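Local coordinates for protein formiminoglutamase (Trypanosoma cruzi, PDB 4MYK) that hydrolyses N-formimino-L-glutamate as an arginase-like manganese metalloenzyme of the ureohydrolase family, at residues D123-N128 with F232-V237; L72-D77 with M264-G269. The protein carries 1 engineered substitution. One frame throughout, in Å; residues are numbered along the deposited sequence.

Contact 1: residues D123-N128 with F232-V237; sequences DQSAPN and FFSFDV. With MN (manganese (II) ion), chain C.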
ATOM      1  N   ASP A 123      -6.167  15.057  21.284  1.00 17.29           N
ATOM      2  CA  ASP A 123      -6.658  15.705  22.506  1.00 20.38           C
ATOM      3  C   ASP A 123      -7.849  16.650  22.279  1.00 18.68           C
ATOM      4  O   ASP A 123      -8.620  16.920  23.199  1.00 20.55           O
ATOM      5  CB  ASP A 123      -5.513  16.405  23.234  1.00 17.18           C
ATOM      6  CG  ASP A 123      -4.533  15.414  23.858  1.00 24.13           C
ATOM      7  OD1 ASP A 123      -3.594  15.860  24.553  1.00 31.05           O
ATOM      8  OD2 ASP A 123      -4.701  14.190  23.665  1.00 22.93           O
ATOM      9  N   GLN A 124      -7.995  17.125  21.043  1.00 17.87           N
ATOM     10  CA  GLN A 124      -9.124  17.951  20.644  1.00 17.06           C
ATOM     11  C   GLN A 124     -10.464  17.247  20.893  1.00 17.49           C
ATOM     12  O   GLN A 124     -11.497  17.903  21.033  1.00 17.35           O
ATOM     13  CB  GLN A 124      -9.001  18.310  19.160  1.00 19.65           C
ATOM     14  CG  GLN A 124      -9.300  17.147  18.202  1.00 16.67           C
ATOM     15  CD  GLN A 124      -9.206  17.552  16.746  1.00 17.64           C
ATOM     16  OE1 GLN A 124      -8.952  18.711  16.427  1.00 20.98           O
ATOM     17  NE2 GLN A 124      -9.407  16.599  15.853  1.00 17.21           N
ATOM     18  N   SER A 125     -10.439  15.916  20.940  1.00 16.24           N
ATOM     19  CA  SER A 125     -11.660  15.130  21.030  1.00 15.94           C
ATOM     20  C   SER A 125     -12.361  15.305  22.364  1.00 19.51           C
ATOM     21  O   SER A 125     -13.578  15.159  22.449  1.00 20.08           O
ATOM     22  CB  SER A 125     -11.360  13.657  20.802  1.00 18.36           C
ATOM     23  OG  SER A 125     -10.591  13.482  19.628  1.00 17.83           O
ATOM     24  N   ALA A 126     -11.595  15.612  23.409  1.00 19.26           N
ATOM     25  CA  ALA A 126     -12.184  15.836  24.723  1.00 17.54           C
ATOM     26  C   ALA A 126     -13.108  17.065  24.718  1.00 18.13           C
ATOM     27  O   ALA A 126     -14.289  16.951  25.045  1.00 20.16           O
ATOM     28  CB  ALA A 126     -11.108  15.940  25.792  1.00 18.37           C
ATOM     29  N   PRO A 127     -12.580  18.240  24.319  1.00 19.49           N
ATOM     30  CA  PRO A 127     -13.416  19.439  24.176  1.00 18.64           C
ATOM     31  C   PRO A 127     -14.631  19.179  23.292  1.00 18.99           C
ATOM     32  O   PRO A 127     -15.750  19.558  23.628  1.00 19.10           O
ATOM     33  CB  PRO A 127     -12.483  20.427  23.473  1.00 17.90           C
ATOM     34  CG  PRO A 127     -11.122  19.999  23.839  1.00 19.13           C
ATOM     35  CD  PRO A 127     -11.168  18.511  23.983  1.00 18.90           C
ATOM     36  N   ASN A 128     -14.385  18.543  22.151  1.00 18.11           N
ATOM     37  CA  ASN A 128     -15.425  18.213  21.183  1.00 18.24           C
ATOM     38  C   ASN A 128     -16.553  17.368  21.765  1.00 18.45           C
ATOM     39  O   ASN A 128     -17.725  17.629  21.524  1.00 20.82           O
ATOM     40  CB  ASN A 128     -14.801  17.487  19.988  1.00 18.18           C
ATOM     41  CG  ASN A 128     -13.965  18.404  19.127  1.00 13.89           C
ATOM     42  OD1 ASN A 128     -14.042  19.624  19.244  1.00 15.75           O
ATOM     43  ND2 ASN A 128     -13.173  17.821  18.240  1.00 18.37           N
ATOM     44  N   PHE A 232     -21.038  11.376  17.874  1.00 18.66           N
ATOM     45  CA  PHE A 232     -19.800  12.093  17.593  1.00 17.06           C
ATOM     46  C   PHE A 232     -18.900  11.136  16.812  1.00 17.22           C
ATOM     47  O   PHE A 232     -18.465  10.113  17.350  1.00 17.43           O
ATOM     48  CB  PHE A 232     -19.153  12.510  18.925  1.00 13.03           C
ATOM     49  CG  PHE A 232     -17.762  13.054  18.799  1.00 14.67           C
ATOM     50  CD1 PHE A 232     -17.287  13.563  17.595  1.00 16.83           C
ATOM     51  CD2 PHE A 232     -16.918  13.073  19.898  1.00 18.10           C
ATOM     52  CE1 PHE A 232     -15.993  14.070  17.492  1.00 15.94           C
ATOM     53  CE2 PHE A 232     -15.624  13.585  19.795  1.00 17.94           C
ATOM     54  CZ  PHE A 232     -15.168  14.078  18.584  1.00 16.32           C
ATOM     55  N   PHE A 233     -18.648  11.460  15.543  1.00 17.26           N
ATOM     56  CA  PHE A 233     -17.831  10.619  14.668  1.00 15.63           C
ATOM     57  C   PHE A 233     -16.390  11.115  14.704  1.00 15.76           C
ATOM     58  O   PHE A 233     -16.041  12.084  14.035  1.00 14.08           O
ATOM     59  CB  PHE A 233     -18.392  10.620  13.239  1.00 17.14           C
ATOM     60  CG  PHE A 233     -17.733   9.620  12.314  1.00 23.12           C
ATOM     61  CD1 PHE A 233     -17.652   8.271  12.658  1.00 19.22           C
ATOM     62  CD2 PHE A 233     -17.216  10.023  11.083  1.00 18.49           C
ATOM     63  CE1 PHE A 233     -17.043   7.354  11.795  1.00 14.76           C
ATOM     64  CE2 PHE A 233     -16.621   9.108  10.230  1.00 14.61           C
ATOM     65  CZ  PHE A 233     -16.536   7.779  10.587  1.00 13.62           C
ATOM     66  N   SER A 234     -15.573  10.447  15.515  1.00 14.55           N
ATOM     67  CA  SER A 234     -14.193  10.861  15.778  1.00 15.74           C
ATOM     68  C   SER A 234     -13.220   9.968  15.013  1.00 14.93           C
ATOM     69  O   SER A 234     -13.098   8.772  15.301  1.00 16.37           O
ATOM     70  CB  SER A 234     -13.890  10.796  17.281  1.00 16.06           C
ATOM     71  OG  SER A 234     -12.641  11.391  17.594  1.00 17.51           O
ATOM     72  N   PHE A 235     -12.531  10.547  14.040  1.00 15.01           N
ATOM     73  CA  PHE A 235     -11.704   9.754  13.134  1.00 15.85           C
ATOM     74  C   PHE A 235     -10.217  10.040  13.252  1.00 16.36           C
ATOM     75  O   PHE A 235      -9.713  10.941  12.586  1.00 16.51           O
ATOM     76  CB  PHE A 235     -12.125   9.987  11.685  1.00 12.38           C
ATOM     77  CG  PHE A 235     -11.887   8.800  10.792  1.00 14.00           C
ATOM     78  CD1 PHE A 235     -10.682   8.125  10.822  1.00 12.07           C
ATOM     79  CD2 PHE A 235     -12.882   8.347   9.931  1.00 13.41           C
ATOM     80  CE1 PHE A 235     -10.464   7.038  10.005  1.00 13.82           C
ATOM     81  CE2 PHE A 235     -12.662   7.253   9.103  1.00 15.32           C
ATOM     82  CZ  PHE A 235     -11.459   6.601   9.144  1.00 13.17           C
ATOM     83  N   ASP A 236      -9.513   9.267  14.077  1.00 16.97           N
ATOM     84  CA  ASP A 236      -8.055   9.358  14.135  1.00 16.96           C
ATOM     85  C   ASP A 236      -7.506   8.744  12.860  1.00 13.05           C
ATOM     86  O   ASP A 236      -7.748   7.576  12.592  1.00 14.55           O
ATOM     87  CB  ASP A 236      -7.510   8.616  15.355  1.00 15.61           C
ATOM     88  CG  ASP A 236      -5.990   8.724  15.488  1.00 16.64           C
ATOM     89  OD1 ASP A 236      -5.284   8.949  14.484  1.00 15.56           O
ATOM     90  OD2 ASP A 236      -5.499   8.586  16.619  1.00 17.00           O
ATOM     91  N   VAL A 237      -6.785   9.529  12.064  1.00 13.02           N
ATOM     92  CA  VAL A 237      -6.340   9.035  10.764  1.00 14.25           C
ATOM     93  C   VAL A 237      -5.153   8.048  10.828  1.00 15.63           C
ATOM     94  O   VAL A 237      -4.803   7.420   9.818  1.00 14.73           O
ATOM     95  CB  VAL A 237      -6.100  10.184   9.745  1.00 14.74           C
ATOM     96  CG1 VAL A 237      -7.398  10.911   9.462  1.00 16.35           C
ATOM     97  CG2 VAL A 237      -5.043  11.150  10.247  1.00 14.59           C
TER
HETATM   98 MN    MN C 401      -4.226   6.787  17.109  1.00 19.09          MN
HETATM   99  O   HOH W   1      -3.759   7.899  19.187  1.00 20.34           O

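Contact 2: residues L72-D77 with M264-G269; sequences LELNVD and MCFLAG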
ATOM      1  N   LEU A  72     -20.403  11.380 -10.174  1.00 17.70           N
ATOM      2  CA  LEU A  72     -21.255  10.529 -10.987  1.00 19.51           C
ATOM      3  C   LEU A  72     -20.938   9.067 -10.833  1.00 19.17           C
ATOM      4  O   LEU A  72     -21.616   8.215 -11.398  1.00 23.12           O
ATOM      5  CB  LEU A  72     -21.179  10.939 -12.445  1.00 22.23           C
ATOM      6  CG  LEU A  72     -22.148  12.089 -12.703  1.00 28.76           C
ATOM      7  CD1 LEU A  72     -21.530  13.100 -13.644  1.00 27.54           C
ATOM      8  CD2 LEU A  72     -23.494  11.562 -13.211  1.00 27.74           C
ATOM      9  N   GLU A  73     -19.904   8.774 -10.064  1.00 17.24           N
ATOM     10  CA  GLU A  73     -19.612   7.393  -9.727  1.00 17.38           C
ATOM     11  C   GLU A  73     -20.493   6.950  -8.571  1.00 18.41           C
ATOM     12  O   GLU A  73     -21.003   5.836  -8.565  1.00 18.03           O
ATOM     13  CB  GLU A  73     -18.141   7.229  -9.366  1.00 18.44           C
ATOM     14  CG  GLU A  73     -17.744   5.795  -9.153  1.00 16.95           C
ATOM     15  CD  GLU A  73     -16.311   5.668  -8.743  1.00 16.13           C
ATOM     16  OE1 GLU A  73     -15.577   6.677  -8.799  1.00 16.69           O
ATOM     17  OE2 GLU A  73     -15.916   4.557  -8.364  1.00 16.76           O
ATOM     18  N   LEU A  74     -20.662   7.833  -7.591  1.00 17.63           N
ATOM     19  CA  LEU A  74     -21.567   7.587  -6.475  1.00 19.08           C
ATOM     20  C   LEU A  74     -22.943   8.141  -6.802  1.00 20.69           C
ATOM     21  O   LEU A  74     -23.919   7.834  -6.127  1.00 21.09           O
ATOM     22  CB  LEU A  74     -21.045   8.253  -5.209  1.00 17.91           C
ATOM     23  CG  LEU A  74     -19.587   7.919  -4.875  1.00 22.81           C
ATOM     24  CD1 LEU A  74     -19.248   8.417  -3.476  1.00 18.39           C
ATOM     25  CD2 LEU A  74     -19.302   6.414  -5.030  1.00 20.47           C
ATOM     26  N   ASN A  75     -23.000   8.951  -7.855  1.00 23.37           N
ATOM     27  CA  ASN A  75     -24.225   9.631  -8.269  1.00 23.57           C
ATOM     28  C   ASN A  75     -24.863  10.399  -7.126  1.00 23.60           C
ATOM     29  O   ASN A  75     -26.029  10.204  -6.796  1.00 23.09           O
ATOM     30  CB  ASN A  75     -25.216   8.671  -8.939  1.00 26.80           C
ATOM     31  CG  ASN A  75     -24.804   8.313 -10.364  1.00 27.56           C
ATOM     32  OD1 ASN A  75     -24.577   9.197 -11.200  1.00 28.51           O
ATOM     33  ND2 ASN A  75     -24.691   7.017 -10.642  1.00 29.26           N
ATOM     34  N   VAL A  76     -24.060  11.263  -6.521  1.00 20.92           N
ATOM     35  CA  VAL A  76     -24.527  12.182  -5.494  1.00 22.39           C
ATOM     36  C   VAL A  76     -24.069  13.591  -5.860  1.00 22.08           C
ATOM     37  O   VAL A  76     -22.886  13.819  -6.123  1.00 21.29           O
ATOM     38  CB  VAL A  76     -23.994  11.794  -4.084  1.00 21.67           C
ATOM     39  CG1 VAL A  76     -24.300  12.878  -3.078  1.00 18.91           C
ATOM     40  CG2 VAL A  76     -24.599  10.476  -3.631  1.00 23.30           C
ATOM     41  N   ASP A  77     -25.016  14.522  -5.909  1.00 20.91           N
ATOM     42  CA  ASP A  77     -24.700  15.907  -6.169  1.00 20.60           C
ATOM     43  C   ASP A  77     -24.807  16.671  -4.865  1.00 22.28           C
ATOM     44  O   ASP A  77     -25.866  16.713  -4.249  1.00 21.16           O
ATOM     45  CB  ASP A  77     -25.675  16.484  -7.194  1.00 25.68           C
ATOM     46  CG  ASP A  77     -25.339  17.919  -7.592  1.00 23.06           C
ATOM     47  OD1 ASP A  77     -24.318  18.451  -7.122  1.00 23.97           O
ATOM     48  OD2 ASP A  77     -26.102  18.509  -8.386  1.00 25.58           O
ATOM     49  N   MET A 264     -16.395   4.772   4.820  1.00 12.62           N
ATOM     50  CA  MET A 264     -16.891   4.982   6.182  1.00 15.42           C
ATOM     51  C   MET A 264     -17.340   6.416   6.406  1.00 14.65           C
ATOM     52  O   MET A 264     -18.321   6.668   7.102  1.00 18.59           O
ATOM     53  CB  MET A 264     -15.819   4.638   7.214  1.00 18.20           C
ATOM     54  CG  MET A 264     -15.469   3.168   7.315  1.00 14.19           C
ATOM     55  SD  MET A 264     -13.973   2.963   8.304  1.00 16.18           S
ATOM     56  CE  MET A 264     -14.509   3.631   9.879  1.00 14.18           C
ATOM     57  N   CYS A 265     -16.601   7.360   5.835  1.00 14.90           N
ATOM     58  CA  CYS A 265     -16.975   8.767   5.910  1.00 14.70           C
ATOM     59  C   CYS A 265     -18.288   9.056   5.165  1.00 16.33           C
ATOM     60  O   CYS A 265     -19.112   9.832   5.641  1.00 14.50           O
ATOM     61  CB  CYS A 265     -15.838   9.657   5.406  1.00 16.23           C
ATOM     62  SG  CYS A 265     -14.486   9.739   6.584  1.00 14.39           S
ATOM     63  N   PHE A 266     -18.481   8.408   4.016  1.00 15.69           N
ATOM     64  CA  PHE A 266     -19.740   8.517   3.290  1.00 15.68           C
ATOM     65  C   PHE A 266     -20.920   8.003   4.131  1.00 18.76           C
ATOM     66  O   PHE A 266     -21.971   8.644   4.193  1.00 18.08           O
ATOM     67  CB  PHE A 266     -19.671   7.765   1.967  1.00 16.21           C
ATOM     68  CG  PHE A 266     -20.842   8.042   1.050  1.00 19.95           C
ATOM     69  CD1 PHE A 266     -22.028   7.336   1.178  1.00 20.99           C
ATOM     70  CD2 PHE A 266     -20.751   9.008   0.060  1.00 17.39           C
ATOM     71  CE1 PHE A 266     -23.103   7.594   0.331  1.00 23.85           C
ATOM     72  CE2 PHE A 266     -21.819   9.267  -0.786  1.00 21.26           C
ATOM     73  CZ  PHE A 266     -22.994   8.565  -0.649  1.00 18.90           C
ATOM     74  N   LEU A 267     -20.749   6.850   4.773  1.00 18.98           N
ATOM     75  CA  LEU A 267     -21.802   6.304   5.628  1.00 19.87           C
ATOM     76  C   LEU A 267     -22.150   7.303   6.725  1.00 19.71           C
ATOM     77  O   LEU A 267     -23.311   7.652   6.901  1.00 20.56           O
ATOM     78  CB  LEU A 267     -21.384   4.951   6.234  1.00 19.35           C
ATOM     79  CG  LEU A 267     -22.318   4.244   7.236  1.00 20.89           C
ATOM     80  CD1 LEU A 267     -23.649   3.874   6.605  1.00 18.83           C
ATOM     81  CD2 LEU A 267     -21.636   3.001   7.809  1.00 20.47           C
ATOM     82  N   ALA A 268     -21.129   7.764   7.445  1.00 16.88           N
ATOM     83  CA  ALA A 268     -21.299   8.743   8.510  1.00 17.23           C
ATOM     84  C   ALA A 268     -22.090   9.957   8.027  1.00 17.97           C
ATOM     85  O   ALA A 268     -22.976  10.462   8.723  1.00 17.89           O
ATOM     86  CB  ALA A 268     -19.933   9.167   9.053  1.00 14.98           C
ATOM     87  N   GLY A 269     -21.755  10.424   6.828  1.00 15.80           N
ATOM     88  CA  GLY A 269     -22.390  11.599   6.255  1.00 20.84           C
ATOM     89  C   GLY A 269     -23.874  11.414   5.992  1.00 19.21           C
ATOM     90  O   GLY A 269     -24.674  12.311   6.262  1.00 22.30           O
TER

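Contact 1: residues D123-N128 with F232-V237
Beside the manganese site of the arginase/deacetylase fold, the first turn of helix 125-135 lies against strand 231-236 of the central parallel sheet, and Ser-125 and Asn-128 of the turn meet Phe-232 and Ser-234 of the strand. The phenyl ring makes the largest part of the contact. With CG anti to the backbone N (chi1 170°), Phe-232 sends its ring toward the helix, where CZ comes within 3.7 Å of Asn-128 CB in an oblique approach. The backbone oxygen of Ser-125 reaches the ring edge, its O 3.7 Å from Phe-232 CE2 and near the ring plane. Within the strand, Ser-234 CB sits 3.7 Å above one face of the Phe-232 ring, offset toward the rim, and covers part of that face.

Ser-125 OG and Ser-234 OG approach to 3.6 Å, yet each is bonded elsewhere. Asp-278 gathers the polar groups from both sides: its OD1 is hydrogen-bonded to Ser-234 OG, while OD2 is bonded to Asn-128 ND2 and Ser-125 OG. Ser-125 OG also bonds Asn-122 O, tying the turn to the residue that binds the other manganese. The carboxylate of Asp-278, on the neighbouring strand 274-280, thus links helix and strand indirectly.

At the end of the strand, Asp-236, a ligand of both manganese ions, binds one of them through OD2 at 2.3 Å. A water, its O 2.4 Å from the manganese, and Asp-146, His-148 and Asp-238 are further ligands of this ion. Strand 231-236 runs between strands 274-280 and 141-145, with Phe-232 touching Met-276 of one and Val-142 of the other, while helix 94-110 packs through Leu-101 and Val-105 on Asn-128.

Contact 2: residues L72-D77 with M264-G269
Leu-74 and Val-76 meet Phe-266 of helix 258-270 at the surface of the subunit, through apolar contacts alone. The phenyl ring reaches out from the helix with CG anti to the backbone N (chi1 -169°), and the two aliphatic side chains meet neighbouring atoms of the ring. Leu-74 CD1 lies 3.8 Å from Phe-266 CE2 and 3.9 Å from Phe-266 CD2, approaching obliquely as the two side chains pass each other in opposite directions. Val-76 comes head-on toward the ring instead: its CG2 lies in the ring plane, at the edge, 3.9 Å from Phe-266 CZ. CG2 is the branch beside the backbone N, whereas CG1 stands anti to it (chi1 171°). Leu-304 of helix 290-306 touches all three side chains and joins them in a small apolar cluster.

Hydrogen bonds act within each side of the contact. In the hairpin formed by strands 70-71 and 76-77, Asn-75 and Val-76 both face Asn-71 in a G1 beta bulge, and Asn-71 OD1 accepts a bond from Leu-74 N. On the helix, Ala-268 N bonds Met-264 O at 3.0 Å, and Gly-269 O accepts a bond from Arg-309 NE.

Glu-73 faces the second subunit, where its OE1 is hydrogen-bonded to Gly-187 N and its OE2 to Ser-209 OG of that subunit. Leu-72 packs on Ala-192 of that subunit as well.

Because only carbon atoms meet across 72-77 and 264-269, the association rests on van der Waals contact between apolar surfaces that are only partly buried.

In the fold
From the N terminus, the chain first lays down the hairpin that holds 72-77, then strand 114-119 and the helix turn 123-128. Another 103 residues separate this turn from segment 232-237, on strand 231-236, which closes contact 1; soon afterwards the chain enters helix 258-270, where 264-269 closes contact 2. The smaller loop is therefore nested inside the larger. Contact 1 joins a helix to the sheet near the metal site, while contact 2 ties a peripheral hairpin to a helix. Their centres are 22 Å apart, but strand and helix pack directly together: Phe-233 CD2 is 3.5 Å from Ala-268 CB, and Phe-235 also touches Met-264 and Cys-265.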